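Local coordinates for protein 5-oxopent-3-ene-1,2,5-tricarboxylate decarboxylase (Exiguobacterium antarcticum B7, PDB 6IYM) that is a fumarylacetoacetate hydrolase-family protein that binds a magnesium ion and is built around a beta-rich core in a two-chain assembly, at residues 94-99 against 223-228; 219-224 against 237-242. All blocks are in the same frame, centred on the assembly; numbering follows the deposited sequence.

Overall arrangement
Both contacts use helix 218-225, which packs against the same mixed sheet at two places, and their centres lie 8 Å apart. In contact 2 (219-224 against 237-242), Ile221 and Leu222 cover the end of strand 236-238 and the turn that follows it; in contact 1 (94-99 against 223-228), Glu224 and Val225 meet Phe94, just before strand 96-99, and Leu96 at its start. Strand 72-75 pairs with both of these strands. The magnesium ion, held by Glu124, Glu126 and Asp155, is about 10 Å from the side chain of Leu96 and about 9 Å from that of Thr239, so the helix packs on residues near the metal site, none of the touching residues being a ligand.

Contact 1 of 2, residues 94-99 against 223-228; sequences FVLFTK and TEVSRG
Phe94 points the CE2-CZ corner of its ring at the last turn of helix 218-225, where CE2 comes within 3.4 Å of Glu224 CB and CZ within 3.6 Å of Val225 CG2. The valine methyl sits at the ring edge, near its plane, whereas the glutamate methylene approaches obliquely. With CG anti to the backbone N (chi1 -177°), the phenylalanine side chain extends from its loop to the helix. Leu96 supports the ring from within the same segment, its CG placed over one face toward the rim. It also reaches Val225 directly: Leu96 CD1 is 4.1 Å from Val225 CG2, so this one methyl touches both Phe94 and Leu96. Glu224 makes its closest approach through CB; a bend about its CB-CG bond (chi2 -75°) leads the carboxylate toward Arg227, where OE2 of Glu224 and NH2 of Arg227 form a 2.6 Å salt bridge. Farther along the strand, Lys99 forms a salt bridge with the magnesium ligand Asp155. Leu96 also packs on Arg170 of the second subunit, and the Phe94 carbonyl accepts a hydrogen bond from His165 of that subunit. The arrangement is a buried helix-against-sheet contact of the fumarylacetoacetate hydrolase fold, the helix end packing on strand 96-99 and the loop leading into it.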
loop_
_atom_site.group_PDB
_atom_site.type_symbol
_atom_site.label_atom_id
_atom_site.label_comp_id
_atom_site.label_asym_id
_atom_site.label_seq_id
_atom_site.Cartn_x
_atom_site.Cartn_y
_atom_site.Cartn_z
ATOM N N PHE A 94 4.199 -15.181 -11.306
ATOM C CA PHE A 94 4.266 -14.709 -9.895
ATOM C C PHE A 94 3.654 -13.316 -9.813
ATOM O O PHE A 94 4.301 -12.363 -10.228
ATOM C CB PHE A 94 5.693 -14.655 -9.357
ATOM C CG PHE A 94 5.778 -14.259 -7.904
ATOM C CD1 PHE A 94 4.911 -14.811 -6.969
ATOM C CD2 PHE A 94 6.757 -13.381 -7.462
ATOM C CE1 PHE A 94 4.999 -14.463 -5.628
ATOM C CE2 PHE A 94 6.863 -13.056 -6.116
ATOM C CZ PHE A 94 5.979 -13.590 -5.206
ATOM N N VAL A 95 2.400 -13.249 -9.368
ATOM C CA VAL A 95 1.506 -12.065 -9.481
ATOM C C VAL A 95 1.460 -11.435 -8.087
ATOM O O VAL A 95 1.318 -12.214 -7.098
ATOM C CB VAL A 95 0.109 -12.482 -9.998
ATOM C CG1 VAL A 95 -0.917 -11.365 -9.911
ATOM C CG2 VAL A 95 0.173 -13.008 -11.425
ATOM N N LEU A 96 1.683 -10.116 -7.999
ATOM C CA LEU A 96 1.714 -9.373 -6.715
ATOM C C LEU A 96 0.799 -8.162 -6.840
ATOM O O LEU A 96 0.870 -7.525 -7.843
ATOM C CB LEU A 96 3.145 -8.943 -6.378
ATOM C CG LEU A 96 4.023 -10.038 -5.777
ATOM C CD1 LEU A 96 5.476 -9.593 -5.671
ATOM C CD2 LEU A 96 3.509 -10.466 -4.406
ATOM N N PHE A 97 -0.057 -7.917 -5.849
ATOM C CA PHE A 97 -0.925 -6.712 -5.751
ATOM C C PHE A 97 -1.169 -6.414 -4.267
ATOM O O PHE A 97 -0.705 -7.201 -3.399
ATOM C CB PHE A 97 -2.229 -6.925 -6.520
ATOM C CG PHE A 97 -2.885 -8.225 -6.170
ATOM C CD1 PHE A 97 -2.568 -9.378 -6.860
ATOM C CD2 PHE A 97 -3.778 -8.293 -5.115
ATOM C CE1 PHE A 97 -3.153 -10.586 -6.517
ATOM C CE2 PHE A 97 -4.352 -9.502 -4.765
ATOM C CZ PHE A 97 -4.039 -10.645 -5.466
ATOM N N THR A 98 -1.875 -5.325 -3.952
ATOM C CA THR A 98 -2.038 -4.909 -2.539
ATOM C C THR A 98 -3.503 -4.680 -2.187
ATOM O O THR A 98 -4.374 -4.559 -3.095
ATOM C CB THR A 98 -1.185 -3.668 -2.269
ATOM O OG1 THR A 98 -1.742 -2.548 -2.961
ATOM C CG2 THR A 98 0.251 -3.885 -2.670
ATOM N N LYS A 99 -3.740 -4.590 -0.888
ATOM C CA LYS A 99 -5.035 -4.199 -0.283
ATOM C C LYS A 99 -4.777 -3.023 0.653
ATOM O O LYS A 99 -3.909 -3.180 1.505
ATOM C CB LYS A 99 -5.617 -5.363 0.514
ATOM C CG LYS A 99 -6.094 -6.526 -0.345
ATOM C CD LYS A 99 -6.377 -7.741 0.484
ATOM C CE LYS A 99 -7.794 -7.752 1.030
ATOM N NZ LYS A 99 -8.784 -8.014 -0.052
ATOM N N THR A 223 11.871 -14.732 -0.562
ATOM C CA THR A 223 13.005 -14.609 -1.524
ATOM C C THR A 223 12.617 -13.740 -2.729
ATOM O O THR A 223 13.365 -12.797 -3.052
ATOM C CB THR A 223 13.423 -16.013 -1.975
ATOM O OG1 THR A 223 14.196 -16.534 -0.885
ATOM C CG2 THR A 223 14.139 -16.004 -3.303
ATOM N N GLU A 224 11.489 -14.035 -3.382
ATOM C CA GLU A 224 11.083 -13.378 -4.653
ATOM C C GLU A 224 10.566 -11.953 -4.396
ATOM O O GLU A 224 10.883 -11.047 -5.177
ATOM C CB GLU A 224 10.003 -14.212 -5.336
ATOM C CG GLU A 224 10.526 -15.485 -5.954
ATOM C CD GLU A 224 11.289 -15.237 -7.237
ATOM O OE1 GLU A 224 10.649 -14.783 -8.218
ATOM O OE2 GLU A 224 12.524 -15.459 -7.241
ATOM N N VAL A 225 9.770 -11.767 -3.348
ATOM C CA VAL A 225 9.079 -10.486 -3.035
ATOM C C VAL A 225 10.130 -9.428 -2.712
ATOM O O VAL A 225 9.956 -8.295 -3.143
ATOM C CB VAL A 225 8.064 -10.672 -1.890
ATOM C CG1 VAL A 225 7.507 -9.363 -1.379
ATOM C CG2 VAL A 225 6.921 -11.558 -2.349
ATOM N N SER A 226 11.180 -9.809 -1.995
ATOM C CA SER A 226 12.164 -8.877 -1.398
ATOM C C SER A 226 13.280 -8.529 -2.382
ATOM O O SER A 226 14.194 -7.822 -1.973
ATOM C CB SER A 226 12.762 -9.465 -0.169
ATOM O OG SER A 226 13.563 -10.593 -0.489
ATOM N N ARG A 227 13.242 -9.051 -3.605
ATOM C CA ARG A 227 14.292 -8.810 -4.624
ATOM C C ARG A 227 14.234 -7.346 -5.100
ATOM O O ARG A 227 13.324 -7.002 -5.899
ATOM C CB ARG A 227 14.135 -9.779 -5.798
ATOM C CG ARG A 227 15.234 -10.822 -5.901
ATOM C CD ARG A 227 15.269 -11.373 -7.309
ATOM N NE ARG A 227 15.120 -12.816 -7.319
ATOM C CZ ARG A 227 14.908 -13.544 -8.411
ATOM N NH1 ARG A 227 14.810 -12.956 -9.596
ATOM N NH2 ARG A 227 14.802 -14.860 -8.309
ATOM N N GLY A 228 15.192 -6.528 -4.651
ATOM C CA GLY A 228 15.243 -5.077 -4.938
ATOM C C GLY A 228 14.155 -4.296 -4.207
ATOM O O GLY A 228 14.049 -3.078 -4.444
#

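Contact 2 of 2, residues 219-224 against 237-242; sequences VTILTE and IATGTP
Helix 218-225 passes over the end of strand 236-238 with Ile221 and Thr239 as the nearest pair of backbones, their CA atoms 7.6 Å apart. Ile221 fills this gap with both of its branches. Its CG2 methyl meets Ile237 CG2 at 3.9 Å, the two side chains lying alongside in opposite senses. The longer branch, with CG1 beside the backbone N (chi1 -74°), runs across Thr239 at about a right angle and sets CD1 3.7 Å from Thr239 CB and equally close to its CG2 methyl. Leu222, one residue on, adds a looser touch from CD2 to Ile237 CD1 at 4.2 Å; the same leucine also packs on Ile131 of strand 121-131. Thr239 splits at CB: CB and the CG2 methyl face Ile221, while OG1, flanked by N and C of its own backbone (chi1 59°), is hydrogen-bonded to the Leu127 carbonyl. Just beyond, the Gly240 amide is bonded to the carboxylate of Glu126, a magnesium ligand. No hydrogen bond joins the two segments, and all four touching residues are buried; the helix is therefore held here by close apolar packing, while the Thr239 hydroxyl is satisfied by strand 121-131.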
loop_
_atom_site.group_PDB
_atom_site.type_symbol
_atom_site.label_atom_id
_atom_site.label_comp_id
_atom_site.label_asym_id
_atom_site.label_seq_id
_atom_site.Cartn_x
_atom_site.Cartn_y
_atom_site.Cartn_z
ATOM N N VAL A 219 9.213 -19.649 1.981
ATOM C CA VAL A 219 10.614 -19.185 1.729
ATOM C C VAL A 219 10.737 -18.612 0.311
ATOM O O VAL A 219 11.252 -17.491 0.191
ATOM C CB VAL A 219 11.669 -20.255 2.062
ATOM C CG1 VAL A 219 13.030 -19.934 1.474
ATOM C CG2 VAL A 219 11.798 -20.421 3.568
ATOM N N THR A 220 10.199 -19.251 -0.728
ATOM C CA THR A 220 10.269 -18.727 -2.127
ATOM C C THR A 220 9.523 -17.392 -2.253
ATOM O O THR A 220 9.978 -16.495 -2.985
ATOM C CB THR A 220 9.689 -19.728 -3.131
ATOM O OG1 THR A 220 10.267 -20.987 -2.814
ATOM C CG2 THR A 220 9.967 -19.394 -4.577
ATOM N N ILE A 221 8.363 -17.261 -1.612
ATOM C CA ILE A 221 7.612 -15.978 -1.637
ATOM C C ILE A 221 8.534 -14.890 -1.057
ATOM O O ILE A 221 8.738 -13.887 -1.740
ATOM C CB ILE A 221 6.264 -16.097 -0.893
ATOM C CG1 ILE A 221 5.242 -16.892 -1.715
ATOM C CG2 ILE A 221 5.767 -14.719 -0.517
ATOM C CD1 ILE A 221 4.099 -17.441 -0.921
ATOM N N LEU A 222 9.092 -15.097 0.136
ATOM C CA LEU A 222 9.961 -14.108 0.830
ATOM C C LEU A 222 11.154 -13.724 -0.056
ATOM O O LEU A 222 11.378 -12.514 -0.277
ATOM C CB LEU A 222 10.433 -14.712 2.150
ATOM C CG LEU A 222 9.358 -14.883 3.221
ATOM C CD1 LEU A 222 9.891 -15.750 4.356
ATOM C CD2 LEU A 222 8.902 -13.541 3.743
ATOM N N THR A 223 11.871 -14.732 -0.562
ATOM C CA THR A 223 13.005 -14.609 -1.524
ATOM C C THR A 223 12.617 -13.740 -2.729
ATOM O O THR A 223 13.365 -12.797 -3.052
ATOM C CB THR A 223 13.423 -16.013 -1.975
ATOM O OG1 THR A 223 14.196 -16.534 -0.885
ATOM C CG2 THR A 223 14.139 -16.004 -3.303
ATOM N N GLU A 224 11.489 -14.035 -3.382
ATOM C CA GLU A 224 11.083 -13.378 -4.653
ATOM C C GLU A 224 10.566 -11.953 -4.396
ATOM O O GLU A 224 10.883 -11.047 -5.177
ATOM C CB GLU A 224 10.003 -14.212 -5.336
ATOM C CG GLU A 224 10.526 -15.485 -5.954
ATOM C CD GLU A 224 11.289 -15.237 -7.237
ATOM O OE1 GLU A 224 10.649 -14.783 -8.218
ATOM O OE2 GLU A 224 12.524 -15.459 -7.241
ATOM N N ILE A 237 2.047 -10.462 4.338
ATOM C CA ILE A 237 2.047 -11.038 2.971
ATOM C C ILE A 237 0.989 -12.136 2.926
ATOM O O ILE A 237 1.150 -13.170 3.649
ATOM C CB ILE A 237 3.463 -11.515 2.595
ATOM C CG1 ILE A 237 4.487 -10.414 2.858
ATOM C CG2 ILE A 237 3.499 -11.978 1.143
ATOM C CD1 ILE A 237 5.915 -10.814 2.620
ATOM N N ALA A 238 -0.023 -11.953 2.082
ATOM C CA ALA A 238 -1.100 -12.934 1.867
ATOM C C ALA A 238 -0.633 -13.905 0.773
ATOM O O ALA A 238 -0.374 -13.432 -0.313
ATOM C CB ALA A 238 -2.364 -12.222 1.513
ATOM N N THR A 239 -0.541 -15.219 1.056
ATOM C CA THR A 239 0.261 -16.179 0.250
ATOM C C THR A 239 -0.598 -16.938 -0.758
ATOM O O THR A 239 -0.084 -17.931 -1.312
ATOM C CB THR A 239 1.073 -17.125 1.139
ATOM O OG1 THR A 239 0.174 -17.833 1.981
ATOM C CG2 THR A 239 2.077 -16.390 2.006
ATOM N N GLY A 240 -1.803 -16.441 -1.043
ATOM C CA GLY A 240 -2.745 -17.007 -2.029
ATOM C C GLY A 240 -3.755 -17.931 -1.358
ATOM O O GLY A 240 -3.644 -18.157 -0.143
ATOM N N THR A 241 -4.658 -18.512 -2.138
ATOM C CA THR A 241 -5.877 -19.191 -1.675
ATOM C C THR A 241 -6.008 -20.541 -2.355
ATOM O O THR A 241 -5.665 -20.677 -3.523
ATOM C CB THR A 241 -7.067 -18.269 -1.931
ATOM O OG1 THR A 241 -8.069 -18.730 -1.023
ATOM C CG2 THR A 241 -7.534 -18.257 -3.373
ATOM N N PRO A 242 -6.513 -21.599 -1.682
ATOM C CA PRO A 242 -6.751 -22.868 -2.372
ATOM C C PRO A 242 -7.934 -22.760 -3.333
ATOM O O PRO A 242 -8.620 -21.731 -3.329
ATOM C CB PRO A 242 -7.045 -23.877 -1.252
ATOM C CG PRO A 242 -6.675 -23.148 0.045
ATOM C CD PRO A 242 -6.808 -21.670 -0.245
#